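Uncharacterized protein Atu2452 (Agrobacterium tumefaciens, PDB 2R8B) is of unknown function but belongs to the dienelactone hydrolase family and is probably a serine hydrolase of the alpha/beta-hydrolase fold. Local coordinates at residues A[49-54]-A[125-130]; A[66-71]-A[92-97]; A[105-110]-A[118-123]; A[144-149]-A[170-175]. All blocks are in the same frame, centred on the assembly; numbering follows the deposited sequence.

Contact 1 of 4, residues A[49-54]-A[125-130]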
# COMPACT_ATOMS: atom_id res chain seq x y z
N ASP A 49 13.01 -12.02 4.69
CA ASP A 49 13.47 -12.13 3.33
C ASP A 49 12.44 -12.78 2.42
O ASP A 49 12.81 -13.29 1.35
CB ASP A 49 14.71 -13.01 3.30
CG ASP A 49 15.85 -12.39 4.02
OD1 ASP A 49 15.86 -11.14 4.01
OD2 ASP A 49 16.71 -13.14 4.57
N SER A 50 11.17 -12.81 2.83
CA SER A 50 10.20 -13.67 2.15
C SER A 50 9.87 -13.19 0.73
O SER A 50 9.56 -13.98 -0.14
CB SER A 50 8.95 -14.00 3.01
OG SER A 50 8.07 -12.90 3.24
N TYR A 51 9.95 -11.89 0.50
CA TYR A 51 9.93 -11.36 -0.84
C TYR A 51 11.35 -10.93 -1.13
O TYR A 51 12.09 -10.53 -0.21
CB TYR A 51 9.04 -10.11 -0.95
CG TYR A 51 7.54 -10.32 -0.73
CD1 TYR A 51 6.70 -10.70 -1.79
CD2 TYR A 51 6.96 -10.10 0.51
CE1 TYR A 51 5.33 -10.88 -1.59
CE2 TYR A 51 5.61 -10.27 0.73
CZ TYR A 51 4.79 -10.66 -0.33
OH TYR A 51 3.45 -10.83 -0.08
N PHE A 52 11.71 -11.03 -2.40
CA PHE A 52 12.87 -10.35 -2.91
C PHE A 52 12.59 -8.87 -2.81
O PHE A 52 11.50 -8.43 -3.10
CB PHE A 52 13.12 -10.71 -4.37
CG PHE A 52 14.42 -10.19 -4.89
CD1 PHE A 52 15.63 -10.87 -4.61
CD2 PHE A 52 14.47 -8.97 -5.61
CE1 PHE A 52 16.85 -10.37 -5.05
CE2 PHE A 52 15.70 -8.47 -6.07
CZ PHE A 52 16.90 -9.17 -5.78
N HIS A 53 13.54 -8.07 -2.37
CA HIS A 53 13.22 -6.66 -2.18
C HIS A 53 14.46 -5.79 -2.13
O HIS A 53 15.54 -6.28 -1.85
CB HIS A 53 12.39 -6.48 -0.90
CG HIS A 53 13.10 -6.87 0.36
ND1 HIS A 53 13.17 -8.17 0.80
CD2 HIS A 53 13.74 -6.13 1.30
CE1 HIS A 53 13.84 -8.22 1.95
NE2 HIS A 53 14.20 -6.99 2.27
N LYS A 54 14.31 -4.50 -2.41
CA LYS A 54 15.32 -3.54 -1.99
C LYS A 54 15.12 -3.15 -0.50
O LYS A 54 13.98 -3.16 0.00
CB LYS A 54 15.30 -2.30 -2.88
CG LYS A 54 16.06 -2.45 -4.18
CD LYS A 54 17.08 -1.31 -4.39
CE LYS A 54 17.84 -1.48 -5.71
NZ LYS A 54 18.96 -2.45 -5.55
N GLY A 125 -1.49 -12.47 4.02
CA GLY A 125 -0.79 -13.16 5.09
C GLY A 125 0.71 -13.12 4.96
O GLY A 125 1.40 -13.04 5.96
N LYS A 126 1.23 -13.17 3.72
CA LYS A 126 2.69 -13.09 3.48
C LYS A 126 3.22 -11.69 3.77
O LYS A 126 4.12 -11.53 4.59
CB LYS A 126 3.02 -13.52 2.05
CG LYS A 126 4.49 -13.74 1.73
CD LYS A 126 4.69 -14.51 0.42
CE LYS A 126 6.00 -14.11 -0.28
NZ LYS A 126 6.52 -15.10 -1.29
N MSE A 127 2.63 -10.66 3.14
CA MSE A 127 2.92 -9.26 3.45
C MSE A 127 2.93 -8.90 4.93
O MSE A 127 3.91 -8.32 5.42
CB MSE A 127 1.89 -8.36 2.82
CG MSE A 127 2.35 -7.72 1.62
SE MSE A 127 3.91 -6.59 1.80
CE MSE A 127 4.52 -7.06 -0.00
N ALA A 128 1.83 -9.19 5.62
CA ALA A 128 1.76 -8.94 7.04
C ALA A 128 3.03 -9.46 7.74
O ALA A 128 3.71 -8.72 8.44
CB ALA A 128 0.55 -9.59 7.62
N ASP A 129 3.35 -10.74 7.51
CA ASP A 129 4.46 -11.38 8.19
C ASP A 129 5.78 -10.70 7.89
O ASP A 129 6.56 -10.41 8.81
CB ASP A 129 4.52 -12.85 7.80
CG ASP A 129 3.44 -13.65 8.48
OD1 ASP A 129 3.00 -13.18 9.56
OD2 ASP A 129 3.02 -14.72 7.95
N PHE A 130 6.00 -10.48 6.59
CA PHE A 130 7.13 -9.80 6.02
C PHE A 130 7.28 -8.47 6.73
O PHE A 130 8.32 -8.18 7.30
CB PHE A 130 6.85 -9.63 4.53
CG PHE A 130 7.92 -8.90 3.77
CD1 PHE A 130 9.10 -9.54 3.40
CD2 PHE A 130 7.73 -7.60 3.34
CE1 PHE A 130 10.09 -8.88 2.66
CE2 PHE A 130 8.71 -6.95 2.59
CZ PHE A 130 9.89 -7.59 2.27

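Contact 2 of 4, residues A[66-71]-A[92-97]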
# COMPACT_ATOMS: atom_id res chain seq x y z
N VAL A 66 7.07 0.78 3.84
CA VAL A 66 6.98 -0.25 2.80
C VAL A 66 6.23 0.30 1.60
O VAL A 66 5.22 0.99 1.78
CB VAL A 66 6.43 -1.60 3.35
CG1 VAL A 66 5.23 -1.38 4.21
CG2 VAL A 66 6.12 -2.56 2.23
N LEU A 67 6.76 0.06 0.40
CA LEU A 67 6.20 0.63 -0.84
C LEU A 67 6.04 -0.46 -1.84
O LEU A 67 6.95 -1.25 -2.08
CB LEU A 67 7.08 1.70 -1.45
CG LEU A 67 7.64 2.83 -0.59
CD1 LEU A 67 9.02 2.43 -0.13
CD2 LEU A 67 7.71 4.10 -1.42
N LEU A 68 4.87 -0.48 -2.46
CA LEU A 68 4.42 -1.58 -3.27
C LEU A 68 4.06 -1.12 -4.70
O LEU A 68 3.09 -0.40 -4.90
CB LEU A 68 3.23 -2.18 -2.53
CG LEU A 68 3.59 -2.51 -1.08
CD1 LEU A 68 2.38 -2.83 -0.25
CD2 LEU A 68 4.51 -3.67 -1.10
N HIS A 69 4.84 -1.56 -5.68
CA HIS A 69 4.72 -1.14 -7.06
C HIS A 69 3.38 -1.55 -7.68
O HIS A 69 2.70 -2.42 -7.14
CB HIS A 69 5.84 -1.76 -7.89
CG HIS A 69 5.78 -3.25 -7.93
ND1 HIS A 69 6.58 -4.05 -7.14
CD2 HIS A 69 5.02 -4.10 -8.66
CE1 HIS A 69 6.31 -5.32 -7.38
NE2 HIS A 69 5.36 -5.38 -8.29
N GLY A 70 3.01 -0.92 -8.80
CA GLY A 70 1.86 -1.33 -9.57
C GLY A 70 2.19 -2.58 -10.39
O GLY A 70 3.34 -3.02 -10.43
N THR A 71 1.17 -3.14 -11.02
CA THR A 71 1.34 -4.19 -11.99
C THR A 71 2.42 -3.76 -13.00
O THR A 71 2.38 -2.62 -13.52
CB THR A 71 -0.01 -4.47 -12.76
OG1 THR A 71 -1.15 -4.06 -11.96
CG2 THR A 71 -0.12 -5.92 -13.21
N LEU A 92 11.69 -0.15 2.64
CA LEU A 92 11.56 -1.51 2.25
C LEU A 92 10.71 -1.62 0.97
O LEU A 92 9.59 -1.15 0.91
CB LEU A 92 10.94 -2.18 3.45
CG LEU A 92 10.97 -3.68 3.41
CD1 LEU A 92 11.01 -4.14 4.82
CD2 LEU A 92 9.63 -4.01 2.73
N SER A 93 11.25 -2.22 -0.07
CA SER A 93 10.52 -2.21 -1.34
C SER A 93 10.66 -3.53 -2.11
O SER A 93 11.68 -3.78 -2.76
CB SER A 93 10.93 -1.00 -2.18
OG SER A 93 10.75 -1.26 -3.55
N PRO A 94 9.63 -4.38 -2.01
CA PRO A 94 9.64 -5.71 -2.59
C PRO A 94 9.11 -5.72 -4.01
O PRO A 94 8.27 -4.86 -4.38
CB PRO A 94 8.66 -6.48 -1.70
CG PRO A 94 7.79 -5.41 -1.05
CD PRO A 94 8.36 -4.08 -1.33
N VAL A 95 9.60 -6.69 -4.79
CA VAL A 95 8.98 -7.03 -6.08
C VAL A 95 7.92 -8.09 -5.79
O VAL A 95 8.19 -9.01 -5.01
CB VAL A 95 10.02 -7.58 -7.10
CG1 VAL A 95 10.73 -8.84 -6.54
CG2 VAL A 95 9.39 -7.80 -8.49
N GLY A 96 6.74 -7.96 -6.37
CA GLY A 96 5.68 -8.96 -6.19
C GLY A 96 6.04 -10.38 -6.65
O GLY A 96 6.95 -10.58 -7.45
N ASP A 97 5.31 -11.35 -6.15
CA ASP A 97 5.68 -12.74 -6.33
C ASP A 97 4.84 -13.47 -7.35
O ASP A 97 4.96 -14.68 -7.49
CB ASP A 97 5.60 -13.48 -5.00
CG ASP A 97 4.23 -13.37 -4.34
OD1 ASP A 97 4.05 -13.97 -3.26
OD2 ASP A 97 3.34 -12.67 -4.88

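Contact 3 of 4, residues A[105-110]-A[118-123]. With SO4 (sulfate ion), chain C.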
# COMPACT_ATOMS: atom_id res chain seq x y z
N ARG A 105 3.22 -8.85 -10.17
CA ARG A 105 2.17 -8.30 -9.30
C ARG A 105 2.17 -9.00 -7.97
O ARG A 105 2.89 -9.99 -7.81
CB ARG A 105 0.76 -8.34 -9.92
CG ARG A 105 0.50 -9.46 -10.92
CD ARG A 105 -0.78 -9.29 -11.71
NE ARG A 105 -1.92 -9.30 -10.81
CZ ARG A 105 -2.76 -8.28 -10.62
NH1 ARG A 105 -3.75 -8.39 -9.74
NH2 ARG A 105 -2.62 -7.15 -11.33
N PHE A 106 1.37 -8.48 -7.04
CA PHE A 106 1.32 -9.02 -5.69
C PHE A 106 0.27 -10.11 -5.39
O PHE A 106 0.25 -10.61 -4.25
CB PHE A 106 1.17 -7.89 -4.69
CG PHE A 106 2.41 -7.11 -4.50
CD1 PHE A 106 2.58 -5.90 -5.16
CD2 PHE A 106 3.44 -7.61 -3.70
CE1 PHE A 106 3.78 -5.15 -5.01
CE2 PHE A 106 4.62 -6.90 -3.54
CZ PHE A 106 4.78 -5.66 -4.20
N PHE A 107 -0.59 -10.45 -6.35
CA PHE A 107 -1.62 -11.52 -6.18
C PHE A 107 -2.32 -11.74 -7.48
O PHE A 107 -2.31 -10.87 -8.35
CB PHE A 107 -2.65 -11.21 -5.09
CG PHE A 107 -3.49 -10.00 -5.38
CD1 PHE A 107 -3.00 -8.72 -5.11
CD2 PHE A 107 -4.75 -10.14 -5.91
CE1 PHE A 107 -3.74 -7.59 -5.36
CE2 PHE A 107 -5.50 -9.03 -6.19
CZ PHE A 107 -4.98 -7.73 -5.90
N ARG A 108 -2.99 -12.86 -7.62
CA ARG A 108 -3.49 -13.26 -8.93
C ARG A 108 -4.89 -12.80 -9.28
O ARG A 108 -5.81 -12.93 -8.49
CB ARG A 108 -3.40 -14.78 -9.10
CG ARG A 108 -3.65 -15.24 -10.53
CD ARG A 108 -3.64 -16.75 -10.68
NE ARG A 108 -4.89 -17.37 -10.27
CZ ARG A 108 -5.83 -17.76 -11.11
NH1 ARG A 108 -6.94 -18.31 -10.65
NH2 ARG A 108 -5.66 -17.61 -12.41
N ARG A 109 -5.04 -12.30 -10.50
CA ARG A 109 -6.36 -12.14 -11.11
C ARG A 109 -6.54 -13.30 -12.06
O ARG A 109 -5.59 -13.74 -12.72
CB ARG A 109 -6.52 -10.89 -11.97
CG ARG A 109 -5.50 -9.86 -11.86
CD ARG A 109 -5.24 -9.29 -13.24
NE ARG A 109 -5.45 -7.84 -13.24
CZ ARG A 109 -4.77 -6.96 -13.96
NH1 ARG A 109 -3.78 -7.34 -14.77
NH2 ARG A 109 -5.12 -5.66 -13.84
N THR A 110 -7.77 -13.76 -12.20
CA THR A 110 -8.04 -14.69 -13.27
C THR A 110 -7.81 -13.94 -14.61
O THR A 110 -7.70 -12.70 -14.64
CB THR A 110 -9.48 -15.25 -13.14
OG1 THR A 110 -10.42 -14.20 -13.41
CG2 THR A 110 -9.74 -15.79 -11.72
N VAL A 118 -8.41 -16.59 -2.83
CA VAL A 118 -7.45 -17.44 -2.10
C VAL A 118 -6.03 -16.89 -2.23
O VAL A 118 -5.30 -16.82 -1.23
CB VAL A 118 -7.49 -19.00 -2.41
CG1 VAL A 118 -8.89 -19.54 -2.32
CG2 VAL A 118 -6.83 -19.39 -3.75
N ASP A 119 -5.64 -16.48 -3.44
CA ASP A 119 -4.30 -15.93 -3.60
C ASP A 119 -4.15 -14.61 -2.88
O ASP A 119 -3.13 -14.36 -2.29
CB ASP A 119 -3.91 -15.78 -5.06
CG ASP A 119 -2.40 -15.71 -5.25
OD1 ASP A 119 -1.93 -14.61 -5.62
OD2 ASP A 119 -1.70 -16.75 -5.04
N LEU A 120 -5.17 -13.78 -2.93
CA LEU A 120 -5.15 -12.53 -2.19
C LEU A 120 -4.99 -12.73 -0.69
O LEU A 120 -4.21 -12.01 -0.06
CB LEU A 120 -6.39 -11.69 -2.47
CG LEU A 120 -6.48 -10.39 -1.67
CD1 LEU A 120 -5.61 -9.33 -2.30
CD2 LEU A 120 -7.91 -9.90 -1.59
N GLU A 121 -5.71 -13.70 -0.14
CA GLU A 121 -5.59 -14.02 1.27
C GLU A 121 -4.18 -14.57 1.55
O GLU A 121 -3.53 -14.17 2.54
CB GLU A 121 -6.70 -14.96 1.70
CG GLU A 121 -6.32 -16.06 2.70
CD GLU A 121 -7.58 -16.72 3.30
OE1 GLU A 121 -8.32 -15.94 3.94
OE2 GLU A 121 -7.84 -17.96 3.15
N ARG A 122 -3.69 -15.43 0.65
CA ARG A 122 -2.31 -15.93 0.79
C ARG A 122 -1.29 -14.80 0.89
O ARG A 122 -0.41 -14.85 1.76
CB ARG A 122 -1.91 -16.91 -0.35
CG ARG A 122 -0.47 -17.45 -0.23
CD ARG A 122 0.11 -17.96 -1.55
NE ARG A 122 0.07 -16.98 -2.66
CZ ARG A 122 0.75 -15.82 -2.73
NH1 ARG A 122 1.54 -15.42 -1.74
NH2 ARG A 122 0.64 -15.03 -3.80
N ALA A 123 -1.45 -13.78 0.04
CA ALA A 123 -0.47 -12.71 -0.16
C ALA A 123 -0.55 -11.69 0.96
O ALA A 123 0.44 -11.07 1.36
CB ALA A 123 -0.69 -12.03 -1.49
S SO4 C . -5.18 -5.28 -9.39
O1 SO4 C . -4.95 -5.18 -7.95
O2 SO4 C . -3.89 -5.24 -10.06
O3 SO4 C . -5.77 -6.60 -9.65
O4 SO4 C . -6.02 -4.19 -9.92

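Contact 4 of 4, residues A[144-149]-A[170-175]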
# COMPACT_ATOMS: atom_id res chain seq x y z
N ILE A 144 4.42 2.50 7.83
CA ILE A 144 3.81 3.33 6.84
C ILE A 144 3.92 2.58 5.55
O ILE A 144 4.91 1.90 5.31
CB ILE A 144 4.53 4.65 6.72
CG1 ILE A 144 4.56 5.31 8.09
CG2 ILE A 144 3.87 5.53 5.69
CD1 ILE A 144 5.00 6.72 8.07
N GLY A 145 2.89 2.69 4.72
CA GLY A 145 2.88 2.03 3.44
C GLY A 145 2.35 2.97 2.42
O GLY A 145 1.58 3.92 2.70
N LEU A 146 2.78 2.70 1.21
CA LEU A 146 2.36 3.43 0.05
C LEU A 146 2.29 2.44 -1.09
O LEU A 146 3.21 1.65 -1.28
CB LEU A 146 3.35 4.55 -0.26
CG LEU A 146 3.01 5.26 -1.56
CD1 LEU A 146 3.44 6.71 -1.52
CD2 LEU A 146 3.65 4.52 -2.74
N GLY A 147 1.21 2.47 -1.85
CA GLY A 147 1.01 1.53 -2.95
C GLY A 147 0.33 2.22 -4.09
O GLY A 147 -0.44 3.18 -3.91
N PHE A 148 0.64 1.75 -5.29
CA PHE A 148 -0.01 2.26 -6.51
C PHE A 148 -0.76 1.13 -7.16
O PHE A 148 -0.14 0.08 -7.47
CB PHE A 148 1.05 2.74 -7.50
CG PHE A 148 0.48 3.09 -8.82
CD1 PHE A 148 -0.49 4.10 -8.93
CD2 PHE A 148 0.91 2.43 -9.97
CE1 PHE A 148 -1.03 4.45 -10.16
CE2 PHE A 148 0.36 2.76 -11.22
CZ PHE A 148 -0.61 3.77 -11.32
N SER A 149 -2.08 1.32 -7.35
CA SER A 149 -2.91 0.39 -8.11
C SER A 149 -2.83 -1.01 -7.46
O SER A 149 -3.26 -1.16 -6.30
CB SER A 149 -2.41 0.36 -9.56
OG SER A 149 -3.42 -0.03 -10.47
N VAL A 170 -0.72 5.27 2.15
CA VAL A 170 -1.27 6.00 1.04
C VAL A 170 -1.66 5.06 -0.06
O VAL A 170 -0.88 4.19 -0.47
CB VAL A 170 -0.46 7.25 0.63
CG1 VAL A 170 0.79 7.42 1.45
CG2 VAL A 170 -0.21 7.29 -0.85
N LEU A 171 -2.92 5.15 -0.49
CA LEU A 171 -3.40 4.28 -1.53
C LEU A 171 -3.52 5.02 -2.85
O LEU A 171 -4.34 5.93 -2.99
CB LEU A 171 -4.73 3.69 -1.12
CG LEU A 171 -4.73 3.02 0.26
CD1 LEU A 171 -6.13 2.59 0.62
CD2 LEU A 171 -3.79 1.83 0.34
N MSE A 172 -2.69 4.68 -3.81
CA MSE A 172 -2.76 5.39 -5.08
C MSE A 172 -3.57 4.61 -6.09
O MSE A 172 -3.15 3.57 -6.58
CB MSE A 172 -1.35 5.73 -5.53
CG MSE A 172 -0.66 6.51 -4.44
SE MSE A 172 1.02 7.20 -4.99
CE MSE A 172 0.51 9.03 -5.56
N HIS A 173 -4.77 5.11 -6.38
CA HIS A 173 -5.62 4.47 -7.33
C HIS A 173 -5.85 3.02 -6.88
O HIS A 173 -5.45 2.11 -7.57
CB HIS A 173 -5.00 4.52 -8.72
CG HIS A 173 -4.82 5.92 -9.24
ND1 HIS A 173 -5.67 6.49 -10.18
CD2 HIS A 173 -3.91 6.87 -8.95
CE1 HIS A 173 -5.28 7.72 -10.43
NE2 HIS A 173 -4.22 7.98 -9.70
N PRO A 174 -6.48 2.82 -5.71
CA PRO A 174 -6.92 1.48 -5.33
C PRO A 174 -8.15 1.05 -6.10
O PRO A 174 -8.84 1.89 -6.71
CB PRO A 174 -7.35 1.68 -3.88
CG PRO A 174 -7.85 3.08 -3.87
CD PRO A 174 -6.83 3.80 -4.67
N LEU A 175 -8.43 -0.25 -6.06
CA LEU A 175 -9.62 -0.87 -6.65
C LEU A 175 -9.97 -1.97 -5.67
O LEU A 175 -9.25 -2.95 -5.59
CB LEU A 175 -9.25 -1.54 -7.97
CG LEU A 175 -10.30 -2.00 -8.98
CD1 LEU A 175 -9.84 -3.29 -9.69
CD2 LEU A 175 -11.67 -2.16 -8.41

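Contact 1 of 4, residues A[49-54]-A[125-130]
Tyr-51 and Phe-130 meet through their first torsions: CG of Tyr-51 lies opposite its own carbonyl carbon (chi1 -67°), while CG of Phe-130 stands trans to the helix backbone nitrogen (chi1 179°). The rings form an edge-to-face pair, planes at 87°, in which Tyr-51 CD2 points over the face of Phe-130, 3.6 Å from its CG. Phe-130 repeats the pattern one step on, turning its edge to the face of His-53 with CZ 3.6 Å from ND1. That imidazole is fixed in rotation by a nearly straight bond from His-53 ND1 to Tyr-51 O (2.8 Å), which lies in the ring plane. Both faces of Tyr-51 are occupied. Lys-126 CE sits over one, 3.6 Å from the ring centroid, with NZ in cation-pi position beyond it; the selenomethionine methyl Met-127 CE lies over the other, 3.8 Å from the Tyr-51 ring centroid, a CH-pi contact. Lys-126 NZ also gives a weak hydrogen bond to Ser-50 O (3.4 Å) and forms a long, weak ion pair with Asp-97. Helix 117-138 is thus joined to the segment entering edge strand 53-56 by ring edges and C-H donors, with the ammonium charge probably spread over several weak partners.

Contact 2 of 4, residues A[66-71]-A[92-97]
Leu-67 N donates to Leu-92 O at 3.1 Å, and this is the backbone hydrogen bond that joins the two segments. The same oxygen receives a CA-H...O contact from Val-66 CA (3.3 Å), as expected where Val-66 and Leu-92 form a parallel bridge. One step further the register would set a donor at residue 94 against Leu-67 O, but proline has no N-H, and its CD faces that oxygen instead. The backbone bonding between the segments ends there; the short strand axes cross at -28°. His-69 adds a side-chain donor. Its CG is lodged between backbone nitrogen and carbonyl carbon (chi1 63°), which sets the ring edge against Pro-94 O and Val-95 CA, and ND1 gives a weak, bent hydrogen bond to Pro-94 O at 3.3 Å, N-H...O angle 130°. Val-66 and Leu-92, and Leu-68 and Pro-94, pair on the face that packs against helix 117-138: Val-66 CG2 lies alongside Leu-92 CD2 (3.8 Å), and Leu-68 CD2 meets Pro-94 CG (3.7 Å).

Other groups are satisfied outside the pair. Ser-93 OG bonds to Glu-75 O of helix 75-85, and the backbones of Ser-93 and Val-95 pair with Lys-54 and Phe-52. The backbones of Val-66 and Leu-68 bond to strand 143-148.

Strands 64-68 and 90-94, with helix 75-85 between them, make a beta-alpha-beta crossover. The chemistry implies that backbone pairing ends at Pro-94, the weak His-69 bond being the one further hydrogen bond between the segments, just where the His-Gly turn, which in many alpha/beta hydrolases borders the oxyanion hole, leaves the sheet.

Contact 3 of 4, residues A[105-110]-A[118-123]
Phe-107 packs its ring against Leu-120 of helix 117-138. Its CB touches Asp-119 OD1 at 3.5 Å and lies near Ala-123 CB. From there CG is set between the backbone nitrogen and carbonyl carbon (chi1 63°), which lays the ring alongside Leu-120. Leu-120 CD1 sits over the middle of the Phe-107 ring, about equally far from all six ring carbons, 3.6 Å from the centroid and 5° off the normal, a CH-pi contact. Arg-105 NH1 lies off-centre over the opposite face. At the tip, CZ reaches O1 of a sulfate ion (3.3 Å).

The polar half starts at the next residue. Arg-108 N donates to Asp-119 OD1 at 2.9 Å, approaching on the anti side, 33° out of the carboxylate plane, while Arg-122 NE forms a salt bridge with Asp-119 OD2 (3.0 Å). Arg-105 NE bonds to Phe-107 O at 2.9 Å, which steadies the guanidinium as NH1 and NH2 grip sulfate O3 and O2. Asn-150 and Asn-153 complete the anion site.

The sulfate probably came from the crystallisation liquor. Its cationic, amide-lined seat is consistent with a pocket able to hold an anionic group, beside a loop joined to the helix by the Asp-119 carboxylate and by the Phe-107 ring on Leu-120.

Contact 4 of 4, residues A[144-149]-A[170-175]
Phe-148 turns the edge of its ring to Met-172 and His-173: CD1 lies 3.9 Å from Met-172 CB, and CE1 lies 4.0 Å from His-173 CD2. One face is covered over its centre by Ser-149 CB. The His-173 imidazole meets the phenyl obliquely, planes at 73°. With CG trans to the backbone nitrogen (chi1 172°), Phe-148 lies across Met-172, whereas Leu-146 CD1 runs alongside Val-170 CG2 (3.8 Å).

The two backbones form a regular parallel ladder. Val-170 N bonds to Gly-145 O, Gly-147 N to Val-170 O (3.0 Å), and Met-172 N to Gly-147 O. Ser-149 N extends it to Met-172 O, nearly straight at 169°. Ser-149 has positive phi and stands right before helix 150-161, in a Gly-x-Ser-x-Gly sequence, consistent with a nucleophile elbow; its OG makes a weak hydrogen bond with His-230, the probable triad histidine. His-173 bonds through ND1 to Asp-199 and through NE2 to Glu-236.

Strand 143-148 is central, flanked by 64-68 and 168-172, and helix 150-161 makes the crossover between 143-148 and 168-172. Helix 234-244 packs on the face bearing Leu-146 and Met-172, and helix 204-217 on that of Leu-171.

In the fold
Contacts 2 and 4 are buried strand pairings in one mixed sheet, where strands 64-68 and 143-148 are neighbours; each closes a beta-alpha-beta unit. Contacts 1 and 3 are only partly buried and share helix 117-138, which packs its side chains on that sheet. The chemistry follows the place: contact 4, whose centre lies about 4 Å from the centre of the chain, has a full backbone ladder, contact 2 a ladder that breaks off, contact 1 aromatic edges and a lysine over a ring face, and contact 3 a carboxylate taking a loop N-H and a helix arginine, with a separate arginine-held sulfate nearby. Contact 2 touches all three others: strand 53-56 bonds to strand 90-94, Phe-106 meets His-69, and the backbone of Leu-68 bonds to that of Leu-146.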